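Local coordinates for ribosomal RNA small subunit methyltransferase E (Bacillus subtilis, PDB 1VHK), which probably methylates the N3 position of uridine 1498 in 16S rRNA of the assembled 30S ribosomal subunit, using S-adenosyl-L-methionine as methyl donor, at residues V83-G88 with I203-E208; G106-I111 with R147-R152. All coordinates share one frame; numbering follows the deposited sequence.

Contact 1: V83-G88 with I203-E208; sequences VYIASG and IVFGPE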
ATOM      1  N   VAL A  83       6.347 -12.253   3.940  1.00 28.91           N
ATOM      2  CA  VAL A  83       4.901 -12.410   3.784  1.00 28.49           C
ATOM      3  C   VAL A  83       4.540 -12.786   2.372  1.00 29.27           C
ATOM      4  O   VAL A  83       5.157 -12.369   1.390  1.00 28.77           O
ATOM      5  CB  VAL A  83       4.020 -11.415   4.497  1.00 26.99           C
ATOM      6  CG1 VAL A  83       4.759 -10.248   5.112  1.00 23.69           C
ATOM      7  CG2 VAL A  83       2.815 -10.965   3.699  1.00 19.97           C
ATOM      8  N   TYR A  84       3.804 -13.913   2.312  1.00 29.45           N
ATOM      9  CA  TYR A  84       3.324 -14.483   1.076  1.00 28.79           C
ATOM     10  C   TYR A  84       1.846 -14.157   0.846  1.00 28.67           C
ATOM     11  O   TYR A  84       0.996 -14.494   1.665  1.00 28.97           O
ATOM     12  CB  TYR A  84       3.468 -15.993   1.075  1.00 29.40           C
ATOM     13  CG  TYR A  84       4.887 -16.482   0.977  1.00 31.51           C
ATOM     14  CD1 TYR A  84       5.318 -17.206  -0.133  1.00 32.85           C
ATOM     15  CD2 TYR A  84       5.790 -16.250   1.995  1.00 32.80           C
ATOM     16  CE1 TYR A  84       6.613 -17.697  -0.198  1.00 34.36           C
ATOM     17  CE2 TYR A  84       7.085 -16.730   1.951  1.00 33.95           C
ATOM     18  CZ  TYR A  84       7.483 -17.447   0.845  1.00 35.57           C
ATOM     19  OH  TYR A  84       8.765 -17.932   0.801  1.00 38.60           O
ATOM     20  N   ILE A  85       1.564 -13.568  -0.300  1.00 28.03           N
ATOM     21  CA  ILE A  85       0.208 -13.195  -0.657  1.00 29.01           C
ATOM     22  C   ILE A  85      -0.416 -14.233  -1.587  1.00 29.82           C
ATOM     23  O   ILE A  85       0.022 -14.414  -2.716  1.00 29.82           O
ATOM     24  CB  ILE A  85       0.171 -11.812  -1.349  1.00 26.94           C
ATOM     25  CG1 ILE A  85       0.984 -10.790  -0.572  1.00 25.26           C
ATOM     26  CG2 ILE A  85      -1.266 -11.346  -1.523  1.00 26.93           C
ATOM     27  CD1 ILE A  85       0.631 -10.642   0.885  1.00 24.75           C
ATOM     28  N   ALA A  86      -1.465 -14.909  -1.119  1.00 29.99           N
ATOM     29  CA  ALA A  86      -2.208 -15.816  -1.995  1.00 30.01           C
ATOM     30  C   ALA A  86      -3.489 -15.128  -2.470  1.00 29.56           C
ATOM     31  O   ALA A  86      -4.381 -14.966  -1.628  1.00 30.98           O
ATOM     32  CB  ALA A  86      -2.575 -17.099  -1.257  1.00 30.38           C
ATOM     33  N   SER A  87      -3.655 -14.848  -3.768  1.00 28.78           N
ATOM     34  CA  SER A  87      -4.899 -14.221  -4.192  1.00 30.92           C
ATOM     35  C   SER A  87      -5.795 -15.031  -5.104  1.00 31.08           C
ATOM     36  O   SER A  87      -5.429 -15.442  -6.214  1.00 31.62           O
ATOM     37  CB  SER A  87      -4.613 -12.861  -4.859  1.00 32.40           C
ATOM     38  OG  SER A  87      -3.611 -12.138  -4.184  1.00 35.08           O
ATOM     39  N   GLY A  88      -7.075 -15.165  -4.767  1.00 32.08           N
ATOM     40  CA  GLY A  88      -7.993 -15.830  -5.726  1.00 35.13           C
ATOM     41  C   GLY A  88      -8.105 -14.973  -6.993  1.00 37.81           C
ATOM     42  O   GLY A  88      -8.490 -13.794  -6.947  1.00 37.13           O
ATOM     43  N   ILE A 203      -0.907 -15.491   3.661  1.00 28.71           N
ATOM     44  CA  ILE A 203      -2.183 -14.797   3.842  1.00 28.74           C
ATOM     45  C   ILE A 203      -3.033 -15.042   2.599  1.00 30.61           C
ATOM     46  O   ILE A 203      -2.552 -14.747   1.493  1.00 32.09           O
ATOM     47  CB  ILE A 203      -2.043 -13.273   4.021  1.00 24.06           C
ATOM     48  CG1 ILE A 203      -0.990 -12.871   5.043  1.00 21.97           C
ATOM     49  CG2 ILE A 203      -3.393 -12.674   4.429  1.00 21.05           C
ATOM     50  CD1 ILE A 203      -0.818 -11.388   5.251  1.00 18.27           C
ATOM     51  N   VAL A 204      -4.174 -15.727   2.723  1.00 31.66           N
ATOM     52  CA  VAL A 204      -4.940 -15.977   1.486  1.00 30.29           C
ATOM     53  C   VAL A 204      -6.162 -15.108   1.434  1.00 30.49           C
ATOM     54  O   VAL A 204      -6.856 -14.891   2.427  1.00 30.52           O
ATOM     55  CB  VAL A 204      -5.225 -17.452   1.255  1.00 33.54           C
ATOM     56  CG1 VAL A 204      -4.515 -18.340   2.271  1.00 33.10           C
ATOM     57  CG2 VAL A 204      -6.704 -17.790   1.176  1.00 32.92           C
ATOM     58  N   PHE A 205      -6.438 -14.550   0.249  1.00 31.18           N
ATOM     59  CA  PHE A 205      -7.615 -13.697   0.052  1.00 30.64           C
ATOM     60  C   PHE A 205      -8.562 -14.309  -0.970  1.00 31.16           C
ATOM     61  O   PHE A 205      -8.092 -14.957  -1.920  1.00 33.34           O
ATOM     62  CB  PHE A 205      -7.127 -12.326  -0.500  1.00 26.32           C
ATOM     63  CG  PHE A 205      -6.089 -11.697   0.381  1.00 20.11           C
ATOM     64  CD1 PHE A 205      -4.759 -11.998   0.215  1.00 18.51           C
ATOM     65  CD2 PHE A 205      -6.469 -10.819   1.380  1.00 19.97           C
ATOM     66  CE1 PHE A 205      -3.809 -11.471   1.060  1.00 22.65           C
ATOM     67  CE2 PHE A 205      -5.519 -10.257   2.212  1.00 22.31           C
ATOM     68  CZ  PHE A 205      -4.184 -10.564   2.030  1.00 23.72           C
ATOM     69  N   GLY A 206      -9.840 -14.015  -0.925  1.00 31.63           N
ATOM     70  CA  GLY A 206     -10.739 -14.579  -1.962  1.00 35.61           C
ATOM     71  C   GLY A 206     -10.877 -13.541  -3.086  1.00 36.91           C
ATOM     72  O   GLY A 206     -10.341 -12.451  -2.958  1.00 36.14           O
ATOM     73  N   PRO A 207     -11.609 -13.891  -4.128  1.00 37.02           N
ATOM     74  CA  PRO A 207     -11.833 -13.012  -5.278  1.00 37.51           C
ATOM     75  C   PRO A 207     -13.046 -12.125  -5.040  1.00 38.76           C
ATOM     76  O   PRO A 207     -13.558 -12.119  -3.915  1.00 37.13           O
ATOM     77  CB  PRO A 207     -12.143 -14.006  -6.395  1.00 37.78           C
ATOM     78  CG  PRO A 207     -12.846 -15.127  -5.699  1.00 36.12           C
ATOM     79  CD  PRO A 207     -12.180 -15.231  -4.349  1.00 36.31           C
ATOM     80  N   GLU A 208     -13.442 -11.317  -6.012  1.00 40.00           N
ATOM     81  CA  GLU A 208     -14.593 -10.429  -5.868  1.00 42.35           C
ATOM     82  C   GLU A 208     -15.739 -11.117  -5.135  1.00 44.28           C
ATOM     83  O   GLU A 208     -16.382 -10.564  -4.249  1.00 44.14           O
ATOM     84  CB  GLU A 208     -15.102  -9.955  -7.227  1.00 42.13           C
ATOM     85  CG  GLU A 208     -14.213  -8.980  -7.963  1.00 42.46           C
ATOM     86  CD  GLU A 208     -13.040  -9.587  -8.681  1.00 39.52           C
ATOM     87  OE1 GLU A 208     -12.871 -10.813  -8.660  1.00 38.50           O
ATOM     88  OE2 GLU A 208     -12.231  -8.818  -9.256  1.00 40.83           O
TER
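In the parallel sheet of the SPOUT-class methyltransferase domain, the strand carrying V83-G88 lies directly beside the one ending at F205. Their axes run 17° from parallel. Pairing follows the staggered parallel pattern, in which I203 and F205 each use both N and O toward the other strand. I203 N donates to Y84 O (2.9 Å), and I203 O accepts from A86 N (2.8 Å). F205 N then reaches A86 O (2.8 Å) almost in line with the carbonyl, at a C=O...N angle of 179°. The last bond, G88 N to F205 O (3.0 Å), approaches the carbonyl less directly, its donor tilted 28° from the carbonyl plane, where 203-208 leaves the sheet through G206 and P207. The loop that begins there probably lines the S-adenosyl-L-methionine site beside the C-terminal knot, as in other SPOUT methyltransferases.

On one face, I85 turns CG2 anti to its backbone N, placing this methyl 3.6 Å from F205 CE1 in an oblique approach to the ring. V83 CG2 and I203 CD1 meet nearby at 4.0 Å. The other face carries the A86 and V204 pair, with CB atoms 3.7 Å apart. Beyond the strand end, P207 CB packs on G88 O (3.7 Å).

Helix 239-253 covers the I85 and F205 face through L244, A239 and P240, while strands 109-113 and 171-175 flank the pair within the sheet.

Contact 2: G106-I111 with R147-R152; sequences GAHAFI and RNEVPR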
ATOM      1  N   GLY A 106       6.411  -4.374   0.533  1.00 21.14           N
ATOM      2  CA  GLY A 106       7.218  -5.379   1.146  1.00 20.88           C
ATOM      3  C   GLY A 106       6.883  -6.818   0.986  1.00 20.92           C
ATOM      4  O   GLY A 106       7.598  -7.665   1.577  1.00 22.87           O
ATOM      5  N   ALA A 107       5.843  -7.216   0.292  1.00 20.83           N
ATOM      6  CA  ALA A 107       5.483  -8.621   0.115  1.00 20.56           C
ATOM      7  C   ALA A 107       6.671  -9.441  -0.354  1.00 21.97           C
ATOM      8  O   ALA A 107       7.447  -8.998  -1.203  1.00 19.95           O
ATOM      9  CB  ALA A 107       4.370  -8.718  -0.942  1.00 19.78           C
ATOM     10  N   HIS A 108       6.787 -10.683   0.141  1.00 24.82           N
ATOM     11  CA  HIS A 108       7.899 -11.547  -0.217  1.00 25.91           C
ATOM     12  C   HIS A 108       7.633 -12.377  -1.454  1.00 24.69           C
ATOM     13  O   HIS A 108       8.559 -12.644  -2.217  1.00 24.10           O
ATOM     14  CB  HIS A 108       8.362 -12.463   0.942  1.00 29.08           C
ATOM     15  CG  HIS A 108       9.508 -13.345   0.514  1.00 32.18           C
ATOM     16  ND1 HIS A 108      10.801 -12.861   0.360  1.00 35.42           N
ATOM     17  CD2 HIS A 108       9.540 -14.636   0.122  1.00 30.79           C
ATOM     18  CE1 HIS A 108      11.580 -13.838  -0.082  1.00 32.35           C
ATOM     19  NE2 HIS A 108      10.836 -14.922  -0.228  1.00 32.53           N
ATOM     20  N   ALA A 109       6.372 -12.733  -1.707  1.00 24.81           N
ATOM     21  CA  ALA A 109       6.135 -13.556  -2.916  1.00 25.72           C
ATOM     22  C   ALA A 109       4.635 -13.572  -3.174  1.00 25.57           C
ATOM     23  O   ALA A 109       3.928 -13.163  -2.269  1.00 23.59           O
ATOM     24  CB  ALA A 109       6.665 -14.967  -2.718  1.00 23.55           C
ATOM     25  N   PHE A 110       4.241 -13.857  -4.437  1.00 24.81           N
ATOM     26  CA  PHE A 110       2.800 -13.878  -4.697  1.00 24.38           C
ATOM     27  C   PHE A 110       2.378 -15.239  -5.207  1.00 26.10           C
ATOM     28  O   PHE A 110       3.145 -15.956  -5.858  1.00 28.56           O
ATOM     29  CB  PHE A 110       2.394 -12.797  -5.685  1.00 22.10           C
ATOM     30  CG  PHE A 110       2.698 -11.396  -5.287  1.00 16.99           C
ATOM     31  CD1 PHE A 110       1.784 -10.623  -4.616  1.00 14.63           C
ATOM     32  CD2 PHE A 110       3.960 -10.868  -5.564  1.00 18.08           C
ATOM     33  CE1 PHE A 110       2.086  -9.308  -4.284  1.00 19.73           C
ATOM     34  CE2 PHE A 110       4.284  -9.570  -5.208  1.00 16.66           C
ATOM     35  CZ  PHE A 110       3.331  -8.789  -4.578  1.00 19.34           C
ATOM     36  N   ILE A 111       1.205 -15.700  -4.808  1.00 27.20           N
ATOM     37  CA  ILE A 111       0.727 -17.025  -5.228  1.00 27.90           C
ATOM     38  C   ILE A 111      -0.738 -16.907  -5.670  1.00 28.58           C
ATOM     39  O   ILE A 111      -1.600 -16.883  -4.795  1.00 29.55           O
ATOM     40  CB  ILE A 111       0.733 -18.019  -4.059  1.00 26.91           C
ATOM     41  CG1 ILE A 111       2.131 -18.167  -3.430  1.00 25.22           C
ATOM     42  CG2 ILE A 111       0.203 -19.358  -4.527  1.00 26.75           C
ATOM     43  CD1 ILE A 111       2.047 -18.874  -2.090  1.00 26.88           C
ATOM     44  N   ARG A 147      13.572  -1.953  -3.007  1.00 27.53           N
ATOM     45  CA  ARG A 147      13.590  -3.257  -2.342  1.00 28.10           C
ATOM     46  C   ARG A 147      15.014  -3.826  -2.514  1.00 28.33           C
ATOM     47  O   ARG A 147      15.764  -3.347  -3.363  1.00 24.97           O
ATOM     48  CB  ARG A 147      12.560  -4.184  -2.984  1.00 28.16           C
ATOM     49  CG  ARG A 147      11.132  -3.952  -2.618  1.00 27.24           C
ATOM     50  CD  ARG A 147      10.817  -4.325  -1.172  1.00 30.89           C
ATOM     51  NE  ARG A 147      10.819  -5.758  -0.949  1.00 31.00           N
ATOM     52  CZ  ARG A 147       9.868  -6.602  -1.316  1.00 29.44           C
ATOM     53  NH1 ARG A 147       8.779  -6.171  -1.932  1.00 29.47           N
ATOM     54  NH2 ARG A 147      10.027  -7.883  -1.053  1.00 29.49           N
ATOM     55  N   ASN A 148      15.406  -4.735  -1.640  1.00 30.63           N
ATOM     56  CA  ASN A 148      16.694  -5.388  -1.700  1.00 33.10           C
ATOM     57  C   ASN A 148      16.555  -6.738  -2.413  1.00 34.94           C
ATOM     58  O   ASN A 148      17.551  -7.438  -2.565  1.00 36.23           O
ATOM     59  CB  ASN A 148      17.286  -5.632  -0.318  1.00 37.53           C
ATOM     60  CG  ASN A 148      17.699  -4.326   0.353  1.00 42.51           C
ATOM     61  OD1 ASN A 148      16.811  -3.589   0.788  1.00 44.29           O
ATOM     62  ND2 ASN A 148      18.998  -4.051   0.415  1.00 39.28           N
ATOM     63  N   GLU A 149      15.333  -7.057  -2.813  1.00 34.79           N
ATOM     64  CA  GLU A 149      14.969  -8.257  -3.489  1.00 35.51           C
ATOM     65  C   GLU A 149      13.731  -8.026  -4.380  1.00 35.01           C
ATOM     66  O   GLU A 149      12.885  -7.203  -4.058  1.00 35.07           O
ATOM     67  CB  GLU A 149      14.596  -9.405  -2.521  1.00 39.46           C
ATOM     68  CG  GLU A 149      13.189  -9.323  -1.974  1.00 48.22           C
ATOM     69  CD  GLU A 149      12.506 -10.605  -1.614  1.00 55.19           C
ATOM     70  OE1 GLU A 149      13.056 -11.407  -0.823  1.00 56.63           O
ATOM     71  OE2 GLU A 149      11.361 -10.857  -2.102  1.00 59.43           O
ATOM     72  N   VAL A 150      13.611  -8.862  -5.395  1.00 33.96           N
ATOM     73  CA  VAL A 150      12.463  -8.849  -6.298  1.00 32.16           C
ATOM     74  C   VAL A 150      11.538 -10.010  -5.937  1.00 32.95           C
ATOM     75  O   VAL A 150      11.947 -11.177  -5.930  1.00 32.47           O
ATOM     76  CB  VAL A 150      12.945  -9.028  -7.754  1.00 28.41           C
ATOM     77  CG1 VAL A 150      11.754  -9.105  -8.692  1.00 22.39           C
ATOM     78  CG2 VAL A 150      13.917  -7.901  -8.113  1.00 25.32           C
ATOM     79  N   PRO A 151      10.316  -9.711  -5.549  1.00 33.61           N
ATOM     80  CA  PRO A 151       9.384 -10.748  -5.137  1.00 34.86           C
ATOM     81  C   PRO A 151       9.061 -11.699  -6.281  1.00 34.97           C
ATOM     82  O   PRO A 151       8.852 -11.282  -7.410  1.00 34.57           O
ATOM     83  CB  PRO A 151       8.163 -10.024  -4.634  1.00 33.27           C
ATOM     84  CG  PRO A 151       8.463  -8.590  -4.658  1.00 33.80           C
ATOM     85  CD  PRO A 151       9.732  -8.367  -5.421  1.00 33.98           C
ATOM     86  N   ARG A 152       9.022 -12.987  -5.954  1.00 36.37           N
ATOM     87  CA  ARG A 152       8.683 -14.032  -6.892  1.00 38.12           C
ATOM     88  C   ARG A 152       7.180 -14.206  -7.043  1.00 37.53           C
ATOM     89  O   ARG A 152       6.372 -13.983  -6.136  1.00 38.17           O
ATOM     90  CB  ARG A 152       9.379 -15.334  -6.513  1.00 45.40           C
ATOM     91  CG  ARG A 152       8.890 -16.561  -7.260  1.00 54.11           C
ATOM     92  CD  ARG A 152       9.969 -17.618  -7.409  1.00 61.21           C
ATOM     93  NE  ARG A 152      10.045 -18.525  -6.270  1.00 65.78           N
ATOM     94  CZ  ARG A 152       9.429 -19.697  -6.187  1.00 68.74           C
ATOM     95  NH1 ARG A 152       9.580 -20.422  -5.079  1.00 69.24           N
ATOM     96  NH2 ARG A 152       8.681 -20.151  -7.188  1.00 68.06           N
TER
HETATM   97  O   HOH W   1      10.087 -14.191  -3.641  1.00 42.03           O
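The R147 guanidinium grips A107 O with NH2 (2.8 Å) and, more weakly, with NH1 (3.2 Å). NH2 comes from above the carbonyl plane, 45° out of it. Bends at chi2 and chi3 fold the arginine back so that its guanidinium edge meets A107 O, with the G106 carbonyl carbon over one face. E149 OE2 forms a salt bridge with R147 NH2 (3.4 Å) while OE1 lies 2.9 Å from H108 ND1, at the edge of the imidazole. The carboxylate and ring planes are 59° apart, and their side chains cross at about a right angle. The acid would probably offset part of the charge of R147.

One direct backbone bond joins the segments, F110 N to R152 O (2.7 Å), close to straight at the hydrogen (161°). Two residues before F110, a water links the two segments, donating to H108 O (2.6 Å) and accepting from R152 N (2.8 Å).

The apolar part is P151 beside F110: the two side chains lie side by side, with P151 CB 3.9 Å from F110 CE2.

G106, at positive phi, is the C-prime residue of the Schellman motif closing helix 94-104. T103 of that helix touches both F110 and P151, and T103 O also accepts from R147 NH1. Strand 109-113 emerges from this turn between strands 82-88 and 152-153; R147 packs on R232 of the second subunit.

In the fold
From the N terminus, the chain passes through the mixed sheet of the PUA region before reaching strand 82-88, the first partner of contact 1. It then runs through helix 94-104 into 106-111. Contact 2 closes the next loop at 147-152, after helix 131-144, and contact 1 closes only at 203-208; contact 2 is therefore nested within contact 1. Their centres are 14 Å apart, yet they share one sheet. The V83 O to H108 N and I85 O to I111 N distances, both 2.7 Å, indicate probable hydrogen bonds between 83-88 and 106-111, which complete the run of strands 152-153, 109-113, 82-88 and 200-205.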